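Catalase (Pseudomonas syringae, PDB 1M7S) decomposes hydrogen peroxide into water and molecular oxygen with a heme cofactor, protecting the bacterial cell from peroxide damage. Local coordinates at residues L172-S177 / R420-K425; K197-N200 / E204-Y207; I278-P283 / F412-D417; E436-T441 / I448-L453. One frame throughout, in Å; residues are numbered along the deposited sequence.

Interaction 1: residues L172-S177 / R420-K425; sequences LTLLYS and RSYSAK
At the break between helix 413-421 and helix 424-438, Tyr422 sends its ring across to the C-terminal end of helix 169-176, where Thr173, Leu174 and Ser177 receive it. The phenol end does most of the touching. Its OH lies 3.5 Å from Ser177 CB and 3.9 Å from Leu174 CD2, with the leucine side chain crossing the tyrosine at about a right angle. Farther back on the ring, Tyr422 CE1 meets the methyl CG2 of Thr173 at 4.1 Å. A chi1 of -66° puts Thr173 OG1 beside the backbone N and CG2 anti to it, which turns the apolar branch to the ring while OG1 bonds to Thr169 O and Tyr460 OH. Ser177 suits the helix end: its OG folds back to Leu174 O at 2.7 Å, and Ser177 N bonds to the same oxygen, so two donors of one residue grip a single carbonyl. Ser423 caps a backbone N of the following helix with its side chain while its own N bonds to Glu426 OE1, the reciprocal pattern of a capping box. Tyr422, packed also on Lys427 and Leu430, thus sits at a helix-helix joint of the C-terminal helical region and packs it against helix 169-176.

Interaction 2: residues K197-N200 / E204-Y207; sequences KLVN and EVHY
Lys197 to Asn200 and Glu204 to Tyr207 are held first by backbone bonds. Leu198 and His206 form a hydrogen-bonded antiparallel pair: Leu198 N reaches His206 O at 2.9 Å, and His206 N reaches Leu198 O at 3.0 Å. Non-hydrogen-bonded pairs stand on both sides of it, Lys197 with Tyr207 and Val199 with Val205, where CA-H groups approach carbonyl oxygens, as Lys197 CA does to His206 O. The strand directions are 152° apart. One more backbone bond, Asn200 N to Glu204 O, lies beyond the last bridge; Asn200 OD1 takes over its return bond.

These are the facing ends of a beta hairpin, strands 190-199 and 205-214 of the catalase antiparallel beta barrel, joined by a short loop.

Side-chain bonds close the loop. With its CG set between the backbone N and the carbonyl carbon (chi1 73°), Asn200 turns its amide across to Glu204. Glu204 N donates to Asn200 OD1 at 3.0 Å from above the side-chain carbonyl plane, off its lone pairs. Asn200 ND2 gives a nearly straight bond (171°) to Glu204 OE2, 3.0 Å away, on the anti side but tilted out of the carboxylate plane. An amide suits this place because it offers acceptor and donor together; ND2 also serves Asp70 O.

Apolar contacts run along the face shared by Lys197, Val199, Val205 and Tyr207. The lysine's aliphatic CG lies 3.6 Å from Val205 CG1, and Val199 CB meets Val205 CG2 at 4.1 Å. Lys197 and Tyr207 run side by side, pointing the same way, and both polar ends go to Glu321: NZ by a salt bridge, OH by a hydrogen bond.

Interaction 3: residues I278-P283 / F412-D417; sequences IWPDVP and FKQAGD
The backbones of Ile278 and Gln414 stay well apart, 8.0 Å between their CA atoms, with an irregular loop on one side and the first turn of helix 413-421 on the other. The side chain of Gln414 spans the gap, extended beyond CG, and its two polar amide atoms pair with the N and O of Ile278. Gln414 OE1 accepts from Ile278 N at 3.0 Å, in the carbonyl plane on a lone pair and almost straight (170°). Gln414 NE2 gives its hydrogen to Ile278 O, also at 3.0 Å, but from above that carbonyl's plane. Two bonds to one residue fix the rotation of the amide, and a glutamine fits because its amide carries acceptor and donor next to each other, as the peptide backbone does. Ile278 CG1, placed between the backbone N and the carbonyl carbon (chi1 61°), comes beside the amide, 3.3 Å from Gln414 OE1. The Pro280 ring, crossing at about a right angle, brings CD to 3.7 Å from Gln414 NE2. OE1 has a further, weak bond from Arg170 NE. Arg170 of helix 169-176 also packs on Ile278, so that helix flanks the junction between helix 413-421 and the loop linking strands 252-260 and 284-295.

Interaction 4: residues E436-T441 / I448-L453; sequences ESLADT and IMLSYL. Unlike the reference sequence in segment 448-453: Tyr452 (reference Val).
Ile448 O is gripped twice inside helix 443-456: Ser451 OG bonds to it at 2.7 Å and Tyr452 N at 3.2 Å, so this serine spends its hydroxyl on its own helix. The next two residues, Met449 and Leu450, meet Leu438 at the end of helix 424-438, in an apolar contact between two consecutive helices of the C-terminal helical domain. No hydrogen bond joins the segments.

Leu438 carries one side of it alone. Its forked end divides its methyls between two partners. Leu438 CD1 lies 3.7 Å from Leu450 CD2, while Leu438 CD2 rests on the base of Met449, 4.1 Å from CB. A branched leucine suits the place, since the fork gives each neighbour its own methyl. The methionine starts out toward Leu438 but bends at chi2 and chi3 (both -52°), which carries its sulfur end away, so its contact is made by CB and CG. Leu450, whose CB points neither at Leu438 nor away from it, brings CD2 closer by its outer end. Phe159 of helix 155-163 packs on both Leu438 and Met449, and Val464 and Ala465 of helix 458-467 back Leu450.

The backbone then turns in a type I beta turn from Leu438 to Thr441. Its closing bond, from Thr441 N to Leu438 O, measures 3.1 Å, and the threonine hydroxyl OG1 adds a second, weak bond to the same carbonyl oxygen.

In the fold
From the N terminus, helix 169-176 provides the first half of interaction 1, whose partner comes after 242 intervening residues. Inside that long loop lies interaction 2, a hairpin of barrel strands with a short turn, and after it interaction 3, which closes its own loop when helix 413-421 reaches the segment between two strands. Interactions 2 and 3 are therefore both nested in interaction 1 and in series with each other. Interaction 4 follows, closing a loop of six residues among the C-terminal helices. Tyr176 and Ser437 probably share a hydrogen bond between interactions 1 and 4, Phe412 packs on Tyr452 between 3 and 4, and Trp279 meets the Tyr207 backbone, contacts leading from barrel to helical domain.

Interaction 1: residues L172-S177 / R420-K425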
loop_
_atom_site.group_PDB
_atom_site.type_symbol
_atom_site.label_atom_id
_atom_site.label_comp_id
_atom_site.label_asym_id
_atom_site.label_seq_id
_atom_site.Cartn_x
_atom_site.Cartn_y
_atom_site.Cartn_z
ATOM N N LEU A 172 20.240 20.343 23.504
ATOM C CA LEU A 172 19.440 20.032 24.676
ATOM C C LEU A 172 19.286 21.261 25.562
ATOM O O LEU A 172 18.260 21.449 26.215
ATOM C CB LEU A 172 20.130 18.923 25.523
ATOM C CG LEU A 172 20.045 17.571 24.801
ATOM C CD1 LEU A 172 21.006 16.624 25.514
ATOM C CD2 LEU A 172 18.585 17.113 24.840
ATOM N N THR A 173 20.246 22.162 25.564
ATOM C CA THR A 173 20.144 23.431 26.331
ATOM C C THR A 173 19.048 24.268 25.708
ATOM O O THR A 173 18.162 24.761 26.441
ATOM C CB THR A 173 21.502 24.171 26.258
ATOM O OG1 THR A 173 22.429 23.340 26.955
ATOM C CG2 THR A 173 21.530 25.556 26.891
ATOM N N LEU A 174 18.950 24.331 24.374
ATOM C CA LEU A 174 17.818 25.056 23.793
ATOM C C LEU A 174 16.470 24.393 24.113
ATOM O O LEU A 174 15.463 24.993 24.470
ATOM C CB LEU A 174 17.917 25.024 22.232
ATOM C CG LEU A 174 19.023 25.884 21.628
ATOM C CD1 LEU A 174 19.051 25.651 20.103
ATOM C CD2 LEU A 174 18.831 27.388 21.864
ATOM N N LEU A 175 16.438 23.066 23.977
ATOM C CA LEU A 175 15.228 22.277 24.204
ATOM C C LEU A 175 14.604 22.504 25.585
ATOM O O LEU A 175 13.380 22.663 25.662
ATOM C CB LEU A 175 15.479 20.764 23.998
ATOM C CG LEU A 175 14.220 19.892 24.291
ATOM C CD1 LEU A 175 13.135 20.115 23.229
ATOM C CD2 LEU A 175 14.632 18.424 24.319
ATOM N N TYR A 176 15.419 22.530 26.632
ATOM C CA TYR A 176 14.935 22.649 27.998
ATOM C C TYR A 176 14.815 24.104 28.426
ATOM O O TYR A 176 14.300 24.389 29.500
ATOM C CB TYR A 176 15.791 21.820 29.008
ATOM C CG TYR A 176 15.426 20.351 28.791
ATOM C CD1 TYR A 176 16.284 19.514 28.089
ATOM C CD2 TYR A 176 14.198 19.878 29.286
ATOM C CE1 TYR A 176 15.903 18.183 27.893
ATOM C CE2 TYR A 176 13.843 18.547 29.083
ATOM C CZ TYR A 176 14.700 17.726 28.382
ATOM O OH TYR A 176 14.357 16.413 28.131
ATOM N N SER A 177 15.220 25.056 27.623
ATOM C CA SER A 177 15.027 26.480 27.883
ATOM C C SER A 177 13.586 26.769 27.458
ATOM O O SER A 177 12.901 25.949 26.836
ATOM C CB SER A 177 15.967 27.340 27.033
ATOM O OG SER A 177 15.455 27.445 25.707
ATOM N N ARG A 420 25.239 31.207 29.362
ATOM C CA ARG A 420 25.655 32.494 29.889
ATOM C C ARG A 420 24.940 33.685 29.274
ATOM O O ARG A 420 24.913 34.768 29.913
ATOM C CB ARG A 420 27.168 32.712 29.728
ATOM C CG ARG A 420 27.955 31.855 30.721
ATOM C CD ARG A 420 29.439 32.158 30.610
ATOM N NE ARG A 420 30.040 31.442 29.531
ATOM C CZ ARG A 420 30.352 30.178 29.380
ATOM N NH1 ARG A 420 30.157 29.238 30.313
ATOM N NH2 ARG A 420 30.913 29.841 28.229
ATOM N N SER A 421 24.393 33.544 28.086
ATOM C CA SER A 421 23.622 34.578 27.431
ATOM C C SER A 421 22.194 34.710 27.987
ATOM O O SER A 421 21.482 35.682 27.736
ATOM C CB SER A 421 23.566 34.265 25.920
ATOM O OG SER A 421 22.574 33.295 25.608
ATOM N N TYR A 422 21.713 33.706 28.734
ATOM C CA TYR A 422 20.358 33.720 29.246
ATOM C C TYR A 422 20.175 34.626 30.464
ATOM O O TYR A 422 21.117 34.835 31.240
ATOM C CB TYR A 422 19.964 32.303 29.669
ATOM C CG TYR A 422 19.641 31.358 28.536
ATOM C CD1 TYR A 422 19.866 30.002 28.735
ATOM C CD2 TYR A 422 19.172 31.790 27.314
ATOM C CE1 TYR A 422 19.585 29.104 27.703
ATOM C CE2 TYR A 422 18.876 30.898 26.294
ATOM C CZ TYR A 422 19.093 29.541 26.523
ATOM O OH TYR A 422 18.803 28.660 25.504
ATOM N N SER A 423 18.945 35.162 30.563
ATOM C CA SER A 423 18.681 35.995 31.746
ATOM C C SER A 423 18.635 35.107 32.985
ATOM O O SER A 423 18.502 33.891 32.890
ATOM C CB SER A 423 17.352 36.734 31.590
ATOM O OG SER A 423 16.276 35.811 31.749
ATOM N N ALA A 424 18.659 35.709 34.197
ATOM C CA ALA A 424 18.502 34.958 35.423
ATOM C C ALA A 424 17.203 34.140 35.403
ATOM O O ALA A 424 17.133 32.991 35.855
ATOM C CB ALA A 424 18.402 35.911 36.636
ATOM N N LYS A 425 16.119 34.762 34.944
ATOM C CA LYS A 425 14.830 34.071 34.923
ATOM C C LYS A 425 14.891 32.898 33.929
ATOM O O LYS A 425 14.446 31.794 34.261
ATOM C CB LYS A 425 13.722 35.035 34.516
ATOM C CG LYS A 425 12.336 34.387 34.397
ATOM C CD LYS A 425 11.684 34.890 33.118
ATOM C CE LYS A 425 10.250 34.422 32.935
ATOM N NZ LYS A 425 9.976 33.039 33.438
#

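Interaction 2: residues K197-N200 / E204-Y207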
loop_
_atom_site.group_PDB
_atom_site.type_symbol
_atom_site.label_atom_id
_atom_site.label_comp_id
_atom_site.label_asym_id
_atom_site.label_seq_id
_atom_site.Cartn_x
_atom_site.Cartn_y
_atom_site.Cartn_z
ATOM N N LYS A 197 25.284 24.715 -0.000
ATOM C CA LYS A 197 26.328 25.163 -0.932
ATOM C C LYS A 197 25.620 25.907 -2.057
ATOM O O LYS A 197 24.802 25.316 -2.779
ATOM C CB LYS A 197 27.108 23.940 -1.393
ATOM C CG LYS A 197 28.088 23.993 -2.506
ATOM C CD LYS A 197 28.531 22.659 -3.112
ATOM C CE LYS A 197 29.032 21.644 -2.086
ATOM N NZ LYS A 197 29.818 20.575 -2.810
ATOM N N LEU A 198 25.928 27.185 -2.203
ATOM C CA LEU A 198 25.383 27.975 -3.289
ATOM C C LEU A 198 26.422 27.998 -4.439
ATOM O O LEU A 198 27.595 28.229 -4.135
ATOM C CB LEU A 198 25.044 29.410 -2.871
ATOM C CG LEU A 198 23.921 29.494 -1.817
ATOM C CD1 LEU A 198 23.429 30.923 -1.586
ATOM C CD2 LEU A 198 22.742 28.629 -2.192
ATOM N N VAL A 199 25.934 27.822 -5.639
ATOM C CA VAL A 199 26.851 27.775 -6.788
ATOM C C VAL A 199 26.441 28.858 -7.785
ATOM O O VAL A 199 25.256 29.124 -8.028
ATOM C CB VAL A 199 27.153 26.367 -7.286
ATOM C CG1 VAL A 199 26.355 25.240 -6.629
ATOM C CG2 VAL A 199 27.265 26.213 -8.789
ATOM N N ASN A 200 27.479 29.594 -8.228
ATOM C CA ASN A 200 27.210 30.732 -9.113
ATOM C C ASN A 200 27.380 30.335 -10.561
ATOM O O ASN A 200 27.781 29.211 -10.868
ATOM C CB ASN A 200 28.046 31.910 -8.660
ATOM C CG ASN A 200 29.536 31.826 -8.939
ATOM O OD1 ASN A 200 30.008 31.006 -9.725
ATOM N ND2 ASN A 200 30.335 32.670 -8.292
ATOM N N GLU A 204 31.642 28.497 -9.147
ATOM C CA GLU A 204 32.297 28.714 -7.870
ATOM C C GLU A 204 31.295 28.496 -6.727
ATOM O O GLU A 204 30.142 28.788 -6.938
ATOM C CB GLU A 204 32.839 30.131 -7.725
ATOM C CG GLU A 204 33.847 30.392 -8.855
ATOM C CD GLU A 204 34.079 31.880 -9.013
ATOM O OE1 GLU A 204 35.071 32.248 -9.705
ATOM O OE2 GLU A 204 33.290 32.681 -8.465
ATOM N N VAL A 205 31.809 28.025 -5.608
ATOM C CA VAL A 205 30.916 27.643 -4.497
ATOM C C VAL A 205 31.114 28.492 -3.275
ATOM O O VAL A 205 32.210 28.938 -2.941
ATOM C CB VAL A 205 31.367 26.163 -4.297
ATOM C CG1 VAL A 205 31.242 25.682 -2.887
ATOM C CG2 VAL A 205 30.586 25.272 -5.285
ATOM N N HIS A 206 30.074 28.712 -2.466
ATOM C CA HIS A 206 30.131 29.374 -1.199
ATOM C C HIS A 206 29.246 28.533 -0.219
ATOM O O HIS A 206 28.306 27.945 -0.718
ATOM C CB HIS A 206 29.608 30.793 -1.125
ATOM C CG HIS A 206 30.491 31.809 -1.798
ATOM N ND1 HIS A 206 30.524 31.873 -3.186
ATOM C CD2 HIS A 206 31.303 32.761 -1.318
ATOM C CE1 HIS A 206 31.359 32.849 -3.548
ATOM N NE2 HIS A 206 31.828 33.404 -2.443
ATOM N N TYR A 207 29.659 28.479 1.042
ATOM C CA TYR A 207 28.833 27.762 2.022
ATOM C C TYR A 207 27.972 28.794 2.733
ATOM O O TYR A 207 28.464 29.806 3.258
ATOM C CB TYR A 207 29.737 26.988 3.005
ATOM C CG TYR A 207 30.367 25.781 2.338
ATOM C CD1 TYR A 207 31.676 25.828 1.829
ATOM C CD2 TYR A 207 29.653 24.606 2.175
ATOM C CE1 TYR A 207 32.223 24.725 1.218
ATOM C CE2 TYR A 207 30.204 23.489 1.566
ATOM C CZ TYR A 207 31.496 23.559 1.063
ATOM O OH TYR A 207 32.078 22.476 0.440
#

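Interaction 3: residues I278-P283 / F412-D417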
loop_
_atom_site.group_PDB
_atom_site.type_symbol
_atom_site.label_atom_id
_atom_site.label_comp_id
_atom_site.label_asym_id
_atom_site.label_seq_id
_atom_site.Cartn_x
_atom_site.Cartn_y
_atom_site.Cartn_z
ATOM N N ILE A 278 26.582 26.777 15.577
ATOM C CA ILE A 278 26.217 28.023 14.886
ATOM C C ILE A 278 27.552 28.640 14.407
ATOM O O ILE A 278 28.605 28.135 14.778
ATOM C CB ILE A 278 25.508 29.028 15.792
ATOM C CG1 ILE A 278 26.363 29.485 16.981
ATOM C CG2 ILE A 278 24.202 28.431 16.334
ATOM C CD1 ILE A 278 25.858 30.814 17.555
ATOM N N TRP A 279 27.516 29.694 13.621
ATOM C CA TRP A 279 28.763 30.380 13.231
ATOM C C TRP A 279 28.705 31.755 13.928
ATOM O O TRP A 279 28.030 32.656 13.431
ATOM C CB TRP A 279 28.790 30.577 11.728
ATOM C CG TRP A 279 28.851 29.362 10.861
ATOM C CD1 TRP A 279 29.129 28.064 11.223
ATOM C CD2 TRP A 279 28.749 29.357 9.432
ATOM N NE1 TRP A 279 29.155 27.252 10.117
ATOM C CE2 TRP A 279 28.924 28.039 8.999
ATOM C CE3 TRP A 279 28.484 30.369 8.487
ATOM C CZ2 TRP A 279 28.839 27.661 7.669
ATOM C CZ3 TRP A 279 28.435 29.987 7.149
ATOM C CH2 TRP A 279 28.588 28.663 6.740
ATOM N N PRO A 280 29.312 31.851 15.091
ATOM C CA PRO A 280 29.151 32.980 15.974
ATOM C C PRO A 280 29.567 34.328 15.422
ATOM O O PRO A 280 28.850 35.294 15.720
ATOM C CB PRO A 280 29.968 32.711 17.263
ATOM C CG PRO A 280 30.398 31.285 17.089
ATOM C CD PRO A 280 30.101 30.779 15.689
ATOM N N ASP A 281 30.665 34.422 14.697
ATOM C CA ASP A 281 31.055 35.778 14.264
ATOM C C ASP A 281 30.898 36.087 12.788
ATOM O O ASP A 281 31.233 37.227 12.393
ATOM C CB ASP A 281 32.494 36.019 14.764
ATOM C CG ASP A 281 32.639 35.722 16.242
ATOM O OD1 ASP A 281 31.971 36.392 17.058
ATOM O OD2 ASP A 281 33.356 34.747 16.581
ATOM N N VAL A 282 30.290 35.216 11.987
ATOM C CA VAL A 282 30.148 35.567 10.567
ATOM C C VAL A 282 28.953 36.501 10.440
ATOM O O VAL A 282 27.872 36.188 10.925
ATOM C CB VAL A 282 29.987 34.299 9.726
ATOM C CG1 VAL A 282 29.935 34.618 8.248
ATOM C CG2 VAL A 282 31.166 33.356 9.995
ATOM N N PRO A 283 29.120 37.603 9.740
ATOM C CA PRO A 283 28.088 38.600 9.577
ATOM C C PRO A 283 26.884 38.071 8.799
ATOM O O PRO A 283 27.098 37.207 7.950
ATOM C CB PRO A 283 28.717 39.794 8.835
ATOM C CG PRO A 283 30.172 39.412 8.685
ATOM C CD PRO A 283 30.418 37.990 9.162
ATOM N N PHE A 412 31.278 21.444 24.007
ATOM C CA PHE A 412 30.717 22.165 25.150
ATOM C C PHE A 412 30.767 23.684 25.093
ATOM O O PHE A 412 30.005 24.338 25.820
ATOM C CB PHE A 412 31.429 21.673 26.453
ATOM C CG PHE A 412 31.547 20.173 26.503
ATOM C CD1 PHE A 412 32.759 19.548 26.245
ATOM C CD2 PHE A 412 30.415 19.395 26.691
ATOM C CE1 PHE A 412 32.861 18.156 26.228
ATOM C CE2 PHE A 412 30.535 17.999 26.689
ATOM C CZ PHE A 412 31.743 17.376 26.461
ATOM N N LYS A 413 31.612 24.317 24.293
ATOM C CA LYS A 413 31.827 25.759 24.321
ATOM C C LYS A 413 30.622 26.612 24.001
ATOM O O LYS A 413 30.180 27.499 24.728
ATOM C CB LYS A 413 32.993 26.162 23.372
ATOM C CG LYS A 413 33.306 27.659 23.455
ATOM C CD LYS A 413 34.267 28.101 22.377
ATOM C CE LYS A 413 34.853 29.490 22.669
ATOM N NZ LYS A 413 36.293 29.465 22.224
ATOM N N GLN A 414 29.938 26.229 22.903
ATOM C CA GLN A 414 28.773 26.984 22.430
ATOM C C GLN A 414 27.600 26.808 23.377
ATOM O O GLN A 414 26.782 27.722 23.554
ATOM C CB GLN A 414 28.455 26.590 20.981
ATOM C CG GLN A 414 29.287 27.428 19.991
ATOM C CD GLN A 414 28.829 27.241 18.540
ATOM O OE1 GLN A 414 27.701 26.765 18.362
ATOM N NE2 GLN A 414 29.685 27.597 17.565
ATOM N N ALA A 415 27.531 25.638 24.017
ATOM C CA ALA A 415 26.459 25.376 24.981
ATOM C C ALA A 415 26.652 26.284 26.195
ATOM O O ALA A 415 25.675 26.771 26.743
ATOM C CB ALA A 415 26.540 23.916 25.446
ATOM N N GLY A 416 27.904 26.427 26.655
ATOM C CA GLY A 416 28.197 27.372 27.757
ATOM C C GLY A 416 27.905 28.814 27.337
ATOM O O GLY A 416 27.341 29.619 28.122
ATOM N N ASP A 417 28.302 29.219 26.147
ATOM C CA ASP A 417 28.006 30.536 25.600
ATOM C C ASP A 417 26.525 30.823 25.677
ATOM O O ASP A 417 26.073 31.836 26.179
ATOM C CB ASP A 417 28.510 30.673 24.156
ATOM C CG ASP A 417 30.019 30.747 24.141
ATOM O OD1 ASP A 417 30.620 31.053 25.181
ATOM O OD2 ASP A 417 30.644 30.477 23.089
#

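Interaction 4: residues E436-T441 / I448-L453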
loop_
_atom_site.group_PDB
_atom_site.type_symbol
_atom_site.label_atom_id
_atom_site.label_comp_id
_atom_site.label_asym_id
_atom_site.label_seq_id
_atom_site.Cartn_x
_atom_site.Cartn_y
_atom_site.Cartn_z
ATOM N N GLU A 436 14.174 18.422 36.156
ATOM C CA GLU A 436 13.012 17.561 36.392
ATOM C C GLU A 436 12.952 16.411 35.393
ATOM O O GLU A 436 12.698 15.236 35.744
ATOM C CB GLU A 436 11.696 18.383 36.340
ATOM C CG GLU A 436 11.561 19.224 37.605
ATOM C CD GLU A 436 10.422 20.224 37.641
ATOM O OE1 GLU A 436 9.555 20.272 36.750
ATOM O OE2 GLU A 436 10.388 21.046 38.599
ATOM N N SER A 437 13.336 16.753 34.154
ATOM C CA SER A 437 13.363 15.711 33.107
ATOM C C SER A 437 14.381 14.613 33.315
ATOM O O SER A 437 14.203 13.438 32.990
ATOM C CB SER A 437 13.550 16.387 31.743
ATOM O OG SER A 437 13.578 15.413 30.695
ATOM N N LEU A 438 15.558 14.933 33.877
ATOM C CA LEU A 438 16.655 14.050 34.100
ATOM C C LEU A 438 16.575 13.295 35.425
ATOM O O LEU A 438 17.326 12.327 35.604
ATOM C CB LEU A 438 17.910 14.939 34.231
ATOM C CG LEU A 438 19.171 14.779 33.412
ATOM C CD1 LEU A 438 20.362 15.496 34.096
ATOM C CD2 LEU A 438 19.516 13.358 33.024
ATOM N N ALA A 439 15.700 13.707 36.325
ATOM C CA ALA A 439 15.702 13.187 37.704
ATOM C C ALA A 439 15.569 11.685 37.807
ATOM O O ALA A 439 16.223 11.096 38.703
ATOM C CB ALA A 439 14.605 13.833 38.548
ATOM N N ASP A 440 14.777 11.040 36.930
ATOM C CA ASP A 440 14.742 9.584 37.153
ATOM C C ASP A 440 15.576 8.784 36.176
ATOM O O ASP A 440 15.261 7.621 35.947
ATOM C CB ASP A 440 13.294 9.107 37.201
ATOM C CG ASP A 440 12.561 9.209 35.906
ATOM O OD1 ASP A 440 13.121 9.782 34.938
ATOM O OD2 ASP A 440 11.421 8.697 35.790
ATOM N N THR A 441 16.622 9.340 35.588
ATOM C CA THR A 441 17.529 8.623 34.705
ATOM C C THR A 441 18.459 7.753 35.567
ATOM O O THR A 441 18.730 8.138 36.717
ATOM C CB THR A 441 18.329 9.667 33.900
ATOM O OG1 THR A 441 17.341 10.336 33.048
ATOM C CG2 THR A 441 19.500 9.159 33.119
ATOM N N ILE A 448 26.760 11.390 33.962
ATOM C CA ILE A 448 27.518 11.706 32.731
ATOM C C ILE A 448 26.880 12.909 32.038
ATOM O O ILE A 448 27.566 13.816 31.556
ATOM C CB ILE A 448 27.592 10.498 31.826
ATOM C CG1 ILE A 448 28.626 9.483 32.388
ATOM C CG2 ILE A 448 27.980 10.925 30.392
ATOM C CD1 ILE A 448 28.478 8.192 31.540
ATOM N N MET A 449 25.558 12.904 31.929
ATOM C CA MET A 449 24.828 14.047 31.387
ATOM C C MET A 449 25.190 15.312 32.149
ATOM O O MET A 449 25.380 16.357 31.495
ATOM C CB MET A 449 23.320 13.835 31.487
ATOM C CG MET A 449 22.737 12.924 30.402
ATOM S SD MET A 449 23.123 13.296 28.679
ATOM C CE MET A 449 22.663 15.019 28.573
ATOM N N LEU A 450 25.189 15.248 33.476
ATOM C CA LEU A 450 25.527 16.421 34.304
ATOM C C LEU A 450 26.925 16.926 34.049
ATOM O O LEU A 450 27.205 18.139 34.053
ATOM C CB LEU A 450 25.325 16.014 35.784
ATOM C CG LEU A 450 23.845 15.913 36.194
ATOM C CD1 LEU A 450 23.732 15.400 37.631
ATOM C CD2 LEU A 450 23.052 17.203 36.019
ATOM N N SER A 451 27.857 15.998 33.799
ATOM C CA SER A 451 29.248 16.383 33.512
ATOM C C SER A 451 29.309 17.207 32.235
ATOM O O SER A 451 30.103 18.163 32.131
ATOM C CB SER A 451 30.186 15.173 33.458
ATOM O OG SER A 451 30.092 14.402 32.270
ATOM N N TYR A 452 28.465 16.845 31.249
ATOM C CA TYR A 452 28.417 17.652 30.017
ATOM C C TYR A 452 27.973 19.063 30.293
ATOM O O TYR A 452 28.557 20.032 29.805
ATOM C CB TYR A 452 27.507 16.997 28.971
ATOM C CG TYR A 452 27.963 15.598 28.557
ATOM C CD1 TYR A 452 27.025 14.742 27.959
ATOM C CD2 TYR A 452 29.276 15.171 28.649
ATOM C CE1 TYR A 452 27.417 13.485 27.534
ATOM C CE2 TYR A 452 29.669 13.904 28.254
ATOM C CZ TYR A 452 28.730 13.062 27.680
ATOM O OH TYR A 452 29.085 11.803 27.284
ATOM N N LEU A 453 26.945 19.262 31.117
ATOM C CA LEU A 453 26.413 20.559 31.467
ATOM C C LEU A 453 27.426 21.332 32.314
ATOM O O LEU A 453 27.629 22.536 32.127
ATOM C CB LEU A 453 25.104 20.372 32.231
ATOM C CG LEU A 453 24.000 19.559 31.515
ATOM C CD1 LEU A 453 22.716 19.645 32.357
ATOM C CD2 LEU A 453 23.803 20.137 30.119
#